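Side-chain contacts in interleukin-10-like protein (Human herpesvirus 5, PDB 1LQS), which mimics human interleukin-10, binding the host IL-10 receptor and triggering the immunosuppressive signalling that the virus exploits to evade immunity: residues Gly59-Gly62 with Cys63-Met66; Leu70-Leu74 with Glu75-Pro79; Ser101-Lys104 with Asp105-Cys109; Ser124-Ala127 with Glu128-Ser131. All blocks are in the same frame, centred on the assembly; numbering follows the deposited sequence.

Contact 1 of 4, residues Gly59-Gly62 with Cys63-Met66; sequences GCWG and CSVM
W61 and S64 meet where the loop 59-62 runs into helix 62-84: CB of S64 lies at the edge of the indole, near its plane, 3.9 Å from CE3 of W61. The same W61 CE3 is 4.0 Å from SG of C63, a sulfur-aromatic contact made obliquely, the sulfur 54° off the normal of the six-membered ring. C63 SG reaches that position with chi1 at 59°, between its N and carbonyl carbon, and there forms a disulfide with C114.

The tight part is the backbone beneath. W61 sits at the N-cap, and its O takes V65 N at 3.2 Å with a weaker bond from S64 N; one residue on, G62 O accepts M66 N. Before this, G59-G62 form a type I turn, with G62 N bonded to G59 O at 3.1 Å.

On the looser side, exposed C60 points away from the helix, and its sulfur is joined to C60 of the second subunit. W61 there packs edge-to-face on W61 here, and S64 OG is hydrogen-bonded to OD2 of D116 of that subunit. The disulfides thus tie the helix's first turn to a loop of its own chain and, through C60, one subunit to the other.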
loop_
_atom_site.group_PDB
_atom_site.type_symbol
_atom_site.label_atom_id
_atom_site.label_comp_id
_atom_site.label_asym_id
_atom_site.label_seq_id
_atom_site.Cartn_x
_atom_site.Cartn_y
_atom_site.Cartn_z
ATOM N N GLY C 59 7.326 1.266 3.063
ATOM C CA GLY C 59 6.490 2.150 2.275
ATOM C C GLY C 59 6.034 1.434 1.019
ATOM O O GLY C 59 6.587 0.387 0.672
ATOM N N CYS C 60 5.034 2.000 0.343
ATOM C CA CYS C 60 4.463 1.432 -0.878
ATOM C C CYS C 60 5.467 0.904 -1.889
ATOM O O CYS C 60 5.292 -0.193 -2.428
ATOM C CB CYS C 60 3.596 2.467 -1.599
ATOM S SG CYS C 60 1.805 2.483 -1.255
ATOM N N TRP C 61 6.519 1.669 -2.163
ATOM C CA TRP C 61 7.459 1.212 -3.170
ATOM C C TRP C 61 8.735 0.528 -2.726
ATOM O O TRP C 61 9.666 0.378 -3.521
ATOM C CB TRP C 61 7.760 2.351 -4.147
ATOM C CG TRP C 61 6.584 2.604 -5.059
ATOM C CD1 TRP C 61 5.626 3.574 -4.919
ATOM C CD2 TRP C 61 6.176 1.799 -6.183
ATOM N NE1 TRP C 61 4.650 3.416 -5.883
ATOM C CE2 TRP C 61 4.963 2.336 -6.668
ATOM C CE3 TRP C 61 6.717 0.673 -6.821
ATOM C CZ2 TRP C 61 4.283 1.786 -7.760
ATOM C CZ3 TRP C 61 6.036 0.130 -7.909
ATOM C CH2 TRP C 61 4.832 0.688 -8.364
ATOM N N GLY C 62 8.764 0.080 -1.471
ATOM C CA GLY C 62 9.932 -0.615 -0.963
ATOM C C GLY C 62 10.317 -1.767 -1.877
ATOM O O GLY C 62 11.496 -2.002 -2.126
ATOM N N CYS C 63 9.316 -2.487 -2.376
ATOM C CA CYS C 63 9.541 -3.601 -3.284
ATOM C C CYS C 63 10.502 -3.149 -4.379
ATOM O O CYS C 63 11.415 -3.865 -4.773
ATOM C CB CYS C 63 8.204 -4.040 -3.913
ATOM S SG CYS C 63 7.342 -2.733 -4.861
ATOM N N SER C 64 10.285 -1.938 -4.862
ATOM C CA SER C 64 11.107 -1.374 -5.912
ATOM C C SER C 64 12.521 -1.126 -5.406
ATOM O O SER C 64 13.503 -1.383 -6.103
ATOM C CB SER C 64 10.472 -0.063 -6.388
ATOM O OG SER C 64 11.107 0.457 -7.535
ATOM N N VAL C 65 12.628 -0.619 -4.186
ATOM C CA VAL C 65 13.946 -0.333 -3.625
ATOM C C VAL C 65 14.675 -1.618 -3.259
ATOM O O VAL C 65 15.890 -1.698 -3.370
ATOM C CB VAL C 65 13.844 0.572 -2.367
ATOM C CG1 VAL C 65 15.211 0.744 -1.739
ATOM C CG2 VAL C 65 13.261 1.933 -2.744
ATOM N N MET C 66 13.921 -2.627 -2.835
ATOM C CA MET C 66 14.510 -3.897 -2.443
ATOM C C MET C 66 15.212 -4.531 -3.627
ATOM O O MET C 66 16.307 -5.085 -3.467
ATOM C CB MET C 66 13.439 -4.855 -1.902
ATOM C CG MET C 66 13.986 -6.113 -1.208
ATOM S SD MET C 66 14.730 -5.821 0.438
ATOM C CE MET C 66 16.406 -5.564 -0.044
#

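Contact 2 of 4, residues Leu70-Leu74 with Glu75-Pro79; sequences LRRYL and EIVFP
V77 packs against the ring of Y73, the two side chains side by side and pointing the same way. Its CG2 lies over one face of the ring in a CH-pi contact, 4.2 Å from the centroid and 26° off the normal, while CB touches the rim at CD1 of Y73, 3.6 Å away. With CG of Y73 anti to the carbonyl carbon (chi1 -83°), the ring lies along the helix side where V77 can reach it. R72 comes in across V77 at about a right angle, its CG 3.9 Å from V77 CG2, and its CD rests on CB of I76. F78 turns a ring edge to the carbonyl O of Y73, and its CD1 is 4.2 Å from Y73 CB.

Behind these side chains the backbone widens into a pi-type turn. E75 N bonds to R71 O, but R72 O accepts both I76 N at 2.8 Å and V77 N at 2.9 Å, and F78 N reaches back five residues to a lone pair of Y73 O. P79 follows with no N-H to give, its CG beside L74 O, and the two short helix segments diverge by 38°.

Farther out, L74 and F78 pack on helix 89-106, R71 is salt-bridged to D67, and Y73 OH bonds to G138 O of the second subunit, whose L139 and L142 cover V77 and F78. A pi-type turn and proline kink, within a helix covered by helices of the partner chain, belong here to the intertwined all-helical dimer of the IL-10 family.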
loop_
_atom_site.group_PDB
_atom_site.type_symbol
_atom_site.label_atom_id
_atom_site.label_comp_id
_atom_site.label_asym_id
_atom_site.label_seq_id
_atom_site.Cartn_x
_atom_site.Cartn_y
_atom_site.Cartn_z
ATOM N N LEU C 70 19.356 -5.083 -4.041
ATOM C CA LEU C 70 19.897 -6.410 -4.291
ATOM C C LEU C 70 20.685 -6.494 -5.607
ATOM O O LEU C 70 21.719 -7.176 -5.684
ATOM C CB LEU C 70 18.763 -7.431 -4.271
ATOM C CG LEU C 70 18.061 -7.599 -2.915
ATOM C CD1 LEU C 70 16.790 -8.408 -3.078
ATOM C CD2 LEU C 70 19.002 -8.273 -1.935
ATOM N N ARG C 71 20.208 -5.800 -6.638
ATOM C CA ARG C 71 20.901 -5.817 -7.927
ATOM C C ARG C 71 22.202 -5.037 -7.816
ATOM O O ARG C 71 23.237 -5.433 -8.364
ATOM C CB ARG C 71 20.032 -5.185 -9.021
ATOM C CG ARG C 71 19.028 -6.109 -9.664
ATOM C CD ARG C 71 17.966 -5.329 -10.448
ATOM N NE ARG C 71 17.088 -6.248 -11.167
ATOM C CZ ARG C 71 17.447 -6.917 -12.261
ATOM N NH1 ARG C 71 18.657 -6.753 -12.763
ATOM N NH2 ARG C 71 16.610 -7.765 -12.840
ATOM N N ARG C 72 22.127 -3.917 -7.107
ATOM C CA ARG C 72 23.266 -3.036 -6.910
ATOM C C ARG C 72 24.412 -3.798 -6.227
ATOM O O ARG C 72 25.580 -3.643 -6.577
ATOM C CB ARG C 72 22.800 -1.827 -6.083
ATOM C CG ARG C 72 23.869 -0.877 -5.600
ATOM C CD ARG C 72 24.745 -0.416 -6.716
ATOM N NE ARG C 72 25.306 0.903 -6.439
ATOM C CZ ARG C 72 24.928 2.015 -7.065
ATOM N NH1 ARG C 72 23.989 1.966 -8.005
ATOM N NH2 ARG C 72 25.497 3.176 -6.756
ATOM N N TYR C 73 24.067 -4.642 -5.266
ATOM C CA TYR C 73 25.070 -5.413 -4.564
ATOM C C TYR C 73 25.593 -6.564 -5.400
ATOM O O TYR C 73 26.802 -6.768 -5.514
ATOM C CB TYR C 73 24.495 -5.968 -3.272
ATOM C CG TYR C 73 24.511 -4.998 -2.125
ATOM C CD1 TYR C 73 25.629 -4.869 -1.315
ATOM C CD2 TYR C 73 23.380 -4.259 -1.804
ATOM C CE1 TYR C 73 25.612 -4.036 -0.202
ATOM C CE2 TYR C 73 23.355 -3.427 -0.699
ATOM C CZ TYR C 73 24.466 -3.324 0.101
ATOM O OH TYR C 73 24.406 -2.546 1.230
ATOM N N LEU C 74 24.689 -7.336 -5.978
ATOM C CA LEU C 74 25.137 -8.459 -6.771
ATOM C C LEU C 74 25.963 -8.011 -7.969
ATOM O O LEU C 74 26.953 -8.652 -8.318
ATOM C CB LEU C 74 23.935 -9.293 -7.227
ATOM C CG LEU C 74 23.166 -9.940 -6.069
ATOM C CD1 LEU C 74 22.106 -10.884 -6.588
ATOM C CD2 LEU C 74 24.128 -10.707 -5.212
ATOM N N GLU C 75 25.583 -6.885 -8.564
ATOM C CA GLU C 75 26.258 -6.396 -9.760
ATOM C C GLU C 75 27.378 -5.366 -9.630
ATOM O O GLU C 75 28.281 -5.338 -10.458
ATOM C CB GLU C 75 25.211 -5.865 -10.739
ATOM C CG GLU C 75 24.196 -6.903 -11.178
ATOM C CD GLU C 75 24.829 -8.079 -11.903
ATOM O OE1 GLU C 75 25.605 -7.842 -12.860
ATOM O OE2 GLU C 75 24.543 -9.237 -11.524
ATOM N N ILE C 76 27.334 -4.522 -8.608
ATOM C CA ILE C 76 28.365 -3.503 -8.453
ATOM C C ILE C 76 29.162 -3.593 -7.157
ATOM O O ILE C 76 30.386 -3.758 -7.181
ATOM C CB ILE C 76 27.765 -2.078 -8.542
ATOM C CG1 ILE C 76 27.019 -1.896 -9.866
ATOM C CG2 ILE C 76 28.870 -1.051 -8.450
ATOM C CD1 ILE C 76 27.880 -2.121 -11.082
ATOM N N VAL C 77 28.466 -3.480 -6.028
ATOM C CA VAL C 77 29.118 -3.515 -4.719
ATOM C C VAL C 77 30.018 -4.733 -4.485
ATOM O O VAL C 77 31.223 -4.591 -4.266
ATOM C CB VAL C 77 28.084 -3.449 -3.576
ATOM C CG1 VAL C 77 28.802 -3.225 -2.258
ATOM C CG2 VAL C 77 27.073 -2.341 -3.831
ATOM N N PHE C 78 29.444 -5.931 -4.523
ATOM C CA PHE C 78 30.265 -7.108 -4.294
ATOM C C PHE C 78 31.432 -7.219 -5.260
ATOM O O PHE C 78 32.569 -7.415 -4.826
ATOM C CB PHE C 78 29.428 -8.391 -4.316
ATOM C CG PHE C 78 28.919 -8.800 -2.959
ATOM C CD1 PHE C 78 27.567 -8.718 -2.651
ATOM C CD2 PHE C 78 29.799 -9.252 -1.983
ATOM C CE1 PHE C 78 27.103 -9.075 -1.401
ATOM C CE2 PHE C 78 29.339 -9.613 -0.724
ATOM C CZ PHE C 78 27.983 -9.522 -0.437
ATOM N N PRO C 79 31.184 -7.099 -6.577
ATOM C CA PRO C 79 32.294 -7.200 -7.527
ATOM C C PRO C 79 33.366 -6.169 -7.220
ATOM O O PRO C 79 34.547 -6.488 -7.202
ATOM C CB PRO C 79 31.622 -6.959 -8.869
ATOM C CG PRO C 79 30.270 -7.522 -8.666
ATOM C CD PRO C 79 29.903 -7.001 -7.294
#

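Contact 3 of 4, residues Ser101-Lys104 with Asp105-Cys109; sequences SIYK and DMRQC
S101 and D105 are joined by a long, weak bond from D105 N to S101 O, 3.4 Å; their side chains both turn to R27 of helix 25-42, S101 OG by a hydrogen bond and D105 OD1 by a salt bridge. Next, I102 lies alongside M106, and its CG2 branch touches the sulfur SD of M106 at 3.8 Å. Both side chains pack on Y24 and on L149 of the second subunit, so this face of helix 89-106 belongs to the core of the intertwined helical bundle that IL-10 cytokines build from two chains.

Y103 follows, packed along R107. The arginine chain runs beside its ring, CG over one face, 4.1 Å from the centroid and 20° off the normal, offset toward the rim; the bend at chi3 (87°) then leads the guanidinium past the phenol, its plane 48° from the ring's. Y103 OH is hydrogen-bonded to D67 on helix 62-84. R107 N is hydrogen-bonded to Y103 O at 3.1 Å, and R107 is the first residue to leave helical angles. At K104 the carbonyl O takes NE2 of Q108 at 3.1 Å, from above the carbonyl plane, just ahead of C109 and its disulfide to C19.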
loop_
_atom_site.group_PDB
_atom_site.type_symbol
_atom_site.label_atom_id
_atom_site.label_comp_id
_atom_site.label_asym_id
_atom_site.label_seq_id
_atom_site.Cartn_x
_atom_site.Cartn_y
_atom_site.Cartn_z
ATOM N N SER C 101 21.527 -16.652 -4.574
ATOM C CA SER C 101 20.583 -17.736 -4.354
ATOM C C SER C 101 19.238 -17.180 -3.905
ATOM O O SER C 101 18.185 -17.588 -4.407
ATOM C CB SER C 101 21.130 -18.697 -3.299
ATOM O OG SER C 101 20.263 -19.798 -3.109
ATOM N N ILE C 102 19.277 -16.247 -2.957
ATOM C CA ILE C 102 18.059 -15.622 -2.454
ATOM C C ILE C 102 17.310 -14.841 -3.553
ATOM O O ILE C 102 16.093 -14.977 -3.689
ATOM C CB ILE C 102 18.370 -14.666 -1.274
ATOM C CG1 ILE C 102 18.993 -15.458 -0.127
ATOM C CG2 ILE C 102 17.096 -13.987 -0.797
ATOM C CD1 ILE C 102 19.220 -14.650 1.116
ATOM N N TYR C 103 18.039 -14.042 -4.339
ATOM C CA TYR C 103 17.431 -13.246 -5.407
ATOM C C TYR C 103 16.686 -14.073 -6.448
ATOM O O TYR C 103 15.569 -13.732 -6.827
ATOM C CB TYR C 103 18.484 -12.403 -6.123
ATOM C CG TYR C 103 17.889 -11.337 -7.026
ATOM C CD1 TYR C 103 17.091 -10.321 -6.502
ATOM C CD2 TYR C 103 18.121 -11.342 -8.393
ATOM C CE1 TYR C 103 16.542 -9.342 -7.311
ATOM C CE2 TYR C 103 17.574 -10.364 -9.211
ATOM C CZ TYR C 103 16.784 -9.365 -8.661
ATOM O OH TYR C 103 16.242 -8.386 -9.461
ATOM N N LYS C 104 17.311 -15.144 -6.925
ATOM C CA LYS C 104 16.683 -16.005 -7.914
ATOM C C LYS C 104 15.371 -16.563 -7.381
ATOM O O LYS C 104 14.417 -16.735 -8.140
ATOM C CB LYS C 104 17.618 -17.156 -8.301
ATOM C CG LYS C 104 18.859 -16.694 -9.068
ATOM C CD LYS C 104 19.732 -17.860 -9.514
ATOM C CE LYS C 104 20.958 -17.360 -10.271
ATOM N NZ LYS C 104 21.876 -18.459 -10.693
ATOM N N ASP C 105 15.321 -16.843 -6.078
ATOM C CA ASP C 105 14.104 -17.369 -5.458
ATOM C C ASP C 105 13.052 -16.299 -5.202
ATOM O O ASP C 105 11.860 -16.578 -5.239
ATOM C CB ASP C 105 14.425 -18.072 -4.142
ATOM C CG ASP C 105 14.794 -19.523 -4.337
ATOM O OD1 ASP C 105 14.949 -20.230 -3.311
ATOM O OD2 ASP C 105 14.929 -19.950 -5.514
ATOM N N MET C 106 13.493 -15.079 -4.926
ATOM C CA MET C 106 12.569 -13.988 -4.675
ATOM C C MET C 106 11.811 -13.549 -5.939
ATOM O O MET C 106 10.643 -13.151 -5.855
ATOM C CB MET C 106 13.313 -12.796 -4.089
ATOM C CG MET C 106 13.715 -12.935 -2.638
ATOM S SD MET C 106 14.595 -11.428 -2.165
ATOM C CE MET C 106 13.248 -10.261 -2.110
ATOM N N ARG C 107 12.464 -13.614 -7.102
ATOM C CA ARG C 107 11.803 -13.216 -8.344
ATOM C C ARG C 107 11.007 -14.366 -8.937
ATOM O O ARG C 107 10.702 -14.386 -10.125
ATOM C CB ARG C 107 12.817 -12.696 -9.364
ATOM C CG ARG C 107 13.494 -11.417 -8.916
ATOM C CD ARG C 107 14.210 -10.687 -10.040
ATOM N NE ARG C 107 13.338 -9.772 -10.781
ATOM C CZ ARG C 107 12.598 -10.108 -11.837
ATOM N NH1 ARG C 107 12.606 -11.353 -12.301
ATOM N NH2 ARG C 107 11.861 -9.190 -12.448
ATOM N N GLN C 108 10.658 -15.314 -8.082
ATOM C CA GLN C 108 9.900 -16.486 -8.480
ATOM C C GLN C 108 8.561 -16.429 -7.724
ATOM O O GLN C 108 7.676 -17.267 -7.925
ATOM C CB GLN C 108 10.710 -17.730 -8.111
ATOM C CG GLN C 108 10.447 -18.967 -8.932
ATOM C CD GLN C 108 11.650 -19.905 -8.936
ATOM O OE1 GLN C 108 11.508 -21.128 -9.057
ATOM N NE2 GLN C 108 12.847 -19.327 -8.816
ATOM N N CYS C 109 8.439 -15.422 -6.853
ATOM C CA CYS C 109 7.235 -15.180 -6.052
ATOM C C CYS C 109 6.709 -13.751 -6.296
ATOM O O CYS C 109 7.338 -12.763 -5.901
ATOM C CB CYS C 109 7.531 -15.359 -4.551
ATOM S SG CYS C 109 6.100 -14.939 -3.496
#

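Contact 4 of 4, residues Ser124-Ala127 with Glu128-Ser131; sequences SQEA and ERKS
The guanidinium of R129 lies over E126, whose CG sits 4.1 Å above the plane, centred on one face, with CG to NH1 of R129 4.2 Å. The two side chains run side by side in the same direction, yet the carboxylate plane is turned 54° from the guanidinium. Their charged ends do not meet: OE1 of E126 stays 5.5 Å from NH1 of R129, so the contact is methylene against a flat cation, with charge attraction only at a distance. R129 gets there from the position between its N and carbonyl carbon (chi1 72°), its chain then extended to NE.

K130 folds back on the same residue, its CG 3.2 Å from E126 O. The carboxylate of E128 lies on the S124 side, with OE2 3.7 Å from OG of S124. E128 OE2 is salt-bridged to R72 of the second subunit; W51 of that subunit also packs on E126 and A127.

In the backbone, R129 N bonds to E126 O at 3.0 Å with the donor well above the carbonyl plane, and weakly to Q125 O. This is a type I beta turn, E126 to R129, which leads from helix 116-126 into the surface loop before helix 135-140.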
loop_
_atom_site.group_PDB
_atom_site.type_symbol
_atom_site.label_atom_id
_atom_site.label_comp_id
_atom_site.label_asym_id
_atom_site.label_seq_id
_atom_site.Cartn_x
_atom_site.Cartn_y
_atom_site.Cartn_z
ATOM N N SER C 124 -3.567 -7.267 -19.504
ATOM C CA SER C 124 -3.135 -7.553 -20.869
ATOM C C SER C 124 -3.516 -8.944 -21.363
ATOM O O SER C 124 -3.623 -9.167 -22.566
ATOM C CB SER C 124 -1.620 -7.356 -21.001
ATOM O OG SER C 124 -1.226 -7.363 -22.365
ATOM N N GLN C 125 -3.734 -9.879 -20.446
ATOM C CA GLN C 125 -4.094 -11.234 -20.850
ATOM C C GLN C 125 -5.536 -11.366 -21.292
ATOM O O GLN C 125 -5.838 -12.111 -22.227
ATOM C CB GLN C 125 -3.814 -12.225 -19.724
ATOM C CG GLN C 125 -2.389 -12.705 -19.715
ATOM C CD GLN C 125 -2.067 -13.560 -18.511
ATOM O OE1 GLN C 125 -0.972 -14.126 -18.427
ATOM N NE2 GLN C 125 -3.008 -13.656 -17.564
ATOM N N GLU C 126 -6.428 -10.656 -20.612
ATOM C CA GLU C 126 -7.839 -10.692 -20.973
ATOM C C GLU C 126 -7.957 -9.985 -22.316
ATOM O O GLU C 126 -8.521 -10.509 -23.276
ATOM C CB GLU C 126 -8.681 -9.955 -19.930
ATOM C CG GLU C 126 -8.569 -10.509 -18.531
ATOM C CD GLU C 126 -9.020 -9.506 -17.489
ATOM O OE1 GLU C 126 -8.851 -9.783 -16.280
ATOM O OE2 GLU C 126 -9.544 -8.436 -17.879
ATOM N N ALA C 127 -7.398 -8.787 -22.367
ATOM C CA ALA C 127 -7.421 -7.978 -23.565
ATOM C C ALA C 127 -6.723 -8.668 -24.728
ATOM O O ALA C 127 -6.711 -8.147 -25.841
ATOM C CB ALA C 127 -6.764 -6.643 -23.287
ATOM N N GLU C 128 -6.136 -9.835 -24.487
ATOM C CA GLU C 128 -5.442 -10.524 -25.564
ATOM C C GLU C 128 -6.031 -11.877 -25.888
ATOM O O GLU C 128 -5.709 -12.472 -26.918
ATOM C CB GLU C 128 -3.953 -10.654 -25.245
ATOM C CG GLU C 128 -3.078 -9.828 -26.190
ATOM C CD GLU C 128 -3.386 -8.329 -26.141
ATOM O OE1 GLU C 128 -3.282 -7.661 -27.196
ATOM O OE2 GLU C 128 -3.716 -7.813 -25.049
ATOM N N ARG C 129 -6.898 -12.367 -25.011
ATOM C CA ARG C 129 -7.543 -13.644 -25.260
ATOM C C ARG C 129 -8.882 -13.357 -25.957
ATOM O O ARG C 129 -9.703 -14.251 -26.166
ATOM C CB ARG C 129 -7.720 -14.422 -23.944
ATOM C CG ARG C 129 -8.775 -13.896 -22.974
ATOM C CD ARG C 129 -8.567 -14.496 -21.576
ATOM N NE ARG C 129 -9.745 -14.337 -20.726
ATOM C CZ ARG C 129 -9.740 -14.421 -19.398
ATOM N NH1 ARG C 129 -8.604 -14.661 -18.751
ATOM N NH2 ARG C 129 -10.873 -14.254 -18.722
ATOM N N LYS C 130 -9.077 -12.084 -26.308
ATOM C CA LYS C 130 -10.268 -11.630 -27.024
ATOM C C LYS C 130 -9.992 -11.914 -28.499
ATOM O O LYS C 130 -8.851 -11.792 -28.957
ATOM C CB LYS C 130 -10.491 -10.126 -26.833
ATOM C CG LYS C 130 -10.826 -9.705 -25.416
ATOM C CD LYS C 130 -12.217 -10.137 -25.003
ATOM C CE LYS C 130 -12.440 -9.870 -23.520
ATOM N NZ LYS C 130 -12.141 -8.461 -23.138
ATOM N N SER C 131 -11.031 -12.292 -29.240
ATOM C CA SER C 131 -10.863 -12.608 -30.651
ATOM C C SER C 131 -10.389 -11.420 -31.494
ATOM O O SER C 131 -10.015 -11.594 -32.651
ATOM C CB SER C 131 -12.168 -13.192 -31.223
ATOM O OG SER C 131 -13.271 -12.313 -31.060
#

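How the contacts relate
Contacts 1 and 2 follow one another along helix 62-84, centres 18 Å apart. Contact 3 lies on the next helix, 89-106, and touches contact 2 directly: L70 CD1 is 3.8 Å from M106 SD, and L74 CD1 is 4.0 Å from Y103 CB. Contacts 1 and 3 come within about 4 Å at their nearest atoms without touching. Contact 4 stands apart, its centre 38 Å from contact 2 on the other side of the chain's centre; the side chain of E128 there is about 7 Å from a bound N-acetylglucosamine. The dimer links what one chain separates: contact 4 packs against the second subunit's copy of contact 2, and all four contacts touch that subunit.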